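Periplasmic protein TorT (Vibrio parahaemolyticus, PDB 3O1I) probably binds trimethylamine N-oxide in the periplasm and relays its presence to the sensor kinase TorS. Local coordinates at residues Ser50-Gln55 with Ile67-Val72. Sequence-based numbering, arbitrary orientation.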
loop_
_atom_site.group_PDB
_atom_site.type_symbol
_atom_site.label_atom_id
_atom_site.label_comp_id
_atom_site.label_asym_id
_atom_site.label_seq_id
_atom_site.Cartn_x
_atom_site.Cartn_y
_atom_site.Cartn_z
ATOM N N SER D 50 -12.444 -19.192 -6.338
ATOM C CA SER D 50 -13.743 -18.563 -6.526
ATOM C C SER D 50 -13.780 -17.780 -7.827
ATOM O O SER D 50 -14.772 -17.809 -8.549
ATOM C CB SER D 50 -14.048 -17.624 -5.359
ATOM O OG SER D 50 -13.837 -18.277 -4.119
ATOM N N ARG D 51 -12.689 -17.090 -8.128
ATOM C CA ARG D 51 -12.633 -16.296 -9.343
ATOM C C ARG D 51 -12.584 -17.131 -10.622
ATOM O O ARG D 51 -13.037 -16.684 -11.678
ATOM C CB ARG D 51 -11.437 -15.342 -9.295
ATOM C CG ARG D 51 -11.378 -14.385 -10.473
ATOM C CD ARG D 51 -10.699 -13.104 -10.067
ATOM N NE ARG D 51 -11.405 -12.479 -8.954
ATOM C CZ ARG D 51 -10.875 -11.553 -8.161
ATOM N NH1 ARG D 51 -9.625 -11.149 -8.365
ATOM N NH2 ARG D 51 -11.587 -11.033 -7.161
ATOM N N GLN D 52 -12.040 -18.341 -10.535
ATOM C CA GLN D 52 -11.958 -19.196 -11.719
ATOM C C GLN D 52 -13.318 -19.850 -11.978
ATOM O O GLN D 52 -13.734 -19.976 -13.131
ATOM C CB GLN D 52 -10.858 -20.264 -11.559
ATOM C CG GLN D 52 -10.525 -20.994 -12.868
ATOM C CD GLN D 52 -9.398 -22.014 -12.743
ATOM O OE1 GLN D 52 -9.427 -22.886 -11.873
ATOM N NE2 GLN D 52 -8.406 -21.913 -13.627
ATOM N N GLU D 53 -14.003 -20.253 -10.905
ATOM C CA GLU D 53 -15.334 -20.856 -11.010
ATOM C C GLU D 53 -16.225 -19.894 -11.770
ATOM O O GLU D 53 -16.995 -20.296 -12.633
ATOM C CB GLU D 53 -15.936 -21.094 -9.628
ATOM C CG GLU D 53 -15.215 -22.124 -8.802
ATOM C CD GLU D 53 -15.835 -22.293 -7.436
ATOM O OE1 GLU D 53 -15.969 -21.277 -6.724
ATOM O OE2 GLU D 53 -16.186 -23.435 -7.070
ATOM N N GLN D 54 -16.106 -18.613 -11.441
ATOM C CA GLN D 54 -16.894 -17.581 -12.100
ATOM C C GLN D 54 -16.428 -17.358 -13.547
ATOM O O GLN D 54 -17.246 -17.266 -14.457
ATOM C CB GLN D 54 -16.824 -16.268 -11.299
ATOM C CG GLN D 54 -17.137 -16.406 -9.792
ATOM C CD GLN D 54 -18.522 -16.989 -9.490
ATOM O OE1 GLN D 54 -19.547 -16.417 -9.864
ATOM N NE2 GLN D 54 -18.549 -18.133 -8.805
ATOM N N GLN D 55 -15.117 -17.278 -13.763
ATOM C CA GLN D 55 -14.580 -17.079 -15.112
ATOM C C GLN D 55 -14.932 -18.295 -15.953
ATOM O O GLN D 55 -15.073 -18.219 -17.175
ATOM C CB GLN D 55 -13.058 -16.909 -15.076
ATOM C CG GLN D 55 -12.576 -15.641 -14.379
ATOM C CD GLN D 55 -11.114 -15.339 -14.661
ATOM O OE1 GLN D 55 -10.234 -16.128 -14.319
ATOM N NE2 GLN D 55 -10.848 -14.189 -15.292
ATOM N N ILE D 67 -13.826 -25.584 -23.787
ATOM C CA ILE D 67 -12.945 -24.731 -23.004
ATOM C C ILE D 67 -11.724 -25.471 -22.460
ATOM O O ILE D 67 -11.834 -26.578 -21.914
ATOM C CB ILE D 67 -13.693 -24.085 -21.821
ATOM C CG1 ILE D 67 -14.206 -25.166 -20.869
ATOM C CG2 ILE D 67 -14.839 -23.236 -22.339
ATOM C CD1 ILE D 67 -14.938 -24.617 -19.663
ATOM N N ILE D 68 -10.561 -24.840 -22.630
ATOM C CA ILE D 68 -9.287 -25.377 -22.162
ATOM C C ILE D 68 -9.007 -24.772 -20.793
ATOM O O ILE D 68 -8.705 -23.585 -20.666
ATOM C CB ILE D 68 -8.144 -25.002 -23.113
ATOM C CG1 ILE D 68 -8.644 -25.014 -24.557
ATOM C CG2 ILE D 68 -7.031 -26.007 -22.991
ATOM C CD1 ILE D 68 -7.639 -24.495 -25.545
ATOM N N LEU D 69 -9.113 -25.616 -19.777
ATOM C CA LEU D 69 -8.923 -25.213 -18.397
ATOM C C LEU D 69 -7.567 -25.576 -17.749
ATOM O O LEU D 69 -7.113 -26.726 -17.812
ATOM C CB LEU D 69 -10.082 -25.805 -17.575
ATOM C CG LEU D 69 -9.967 -26.043 -16.066
ATOM C CD1 LEU D 69 -9.881 -24.722 -15.331
ATOM C CD2 LEU D 69 -11.175 -26.830 -15.589
ATOM N N GLY D 70 -6.927 -24.578 -17.134
ATOM C CA GLY D 70 -5.674 -24.792 -16.423
ATOM C C GLY D 70 -6.014 -24.584 -14.958
ATOM O O GLY D 70 -5.775 -23.516 -14.407
ATOM N N THR D 71 -6.575 -25.610 -14.323
ATOM C CA THR D 71 -7.014 -25.512 -12.926
ATOM C C THR D 71 -6.029 -25.101 -11.858
ATOM O O THR D 71 -4.860 -25.491 -11.867
ATOM C CB THR D 71 -7.656 -26.808 -12.410
ATOM O OG1 THR D 71 -6.669 -27.835 -12.355
ATOM C CG2 THR D 71 -8.780 -27.238 -13.310
ATOM N N VAL D 72 -6.572 -24.347 -10.907
ATOM C CA VAL D 72 -5.859 -23.813 -9.761
ATOM C C VAL D 72 -5.962 -24.870 -8.683
ATOM O O VAL D 72 -5.834 -24.585 -7.504
ATOM C CB VAL D 72 -6.533 -22.507 -9.260
ATOM C CG1 VAL D 72 -6.552 -21.469 -10.384
ATOM C CG2 VAL D 72 -7.956 -22.798 -8.780
#
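Q52 of helix 49-62 reaches G70 and V72 in the loop after strand 66-69, in the lobe of a periplasmic-binding-protein fold built on the parallel sheet that holds this strand, and illustrates how one buried glutamine can tie a helix to the chain beyond a strand's C-terminal end. Its amide bonds the backbone at two points. Q52 NE2 donates to G70 O at 3.2 Å; the acceptor lies almost in the plane of the Q52 amide, 3° out of it, whereas NE2 stands well above the carbonyl plane of G70. On the other branch, V72 N gives a weak hydrogen bond to Q52 OE1 at 3.3 Å. Both amide atoms have further partners: OE1 is hydrogen-bonded with Y77 OH, and NE2 makes a weak bond to Y12 O at the end of the neighbouring strand 7-12. Bonds on both branches probably fix its rotation. CG lies anti to the backbone N (chi1 -168°) and the extended chain carries the amide across to the loop. Two hydrophobic side chains, L69 and V72, also pack against the amide. L69 CD1 approaches Q52 CD at 3.8 Å, while V72 runs past the glutamine in the opposite direction, bringing its CG1 to 3.7 Å from Q52 CD.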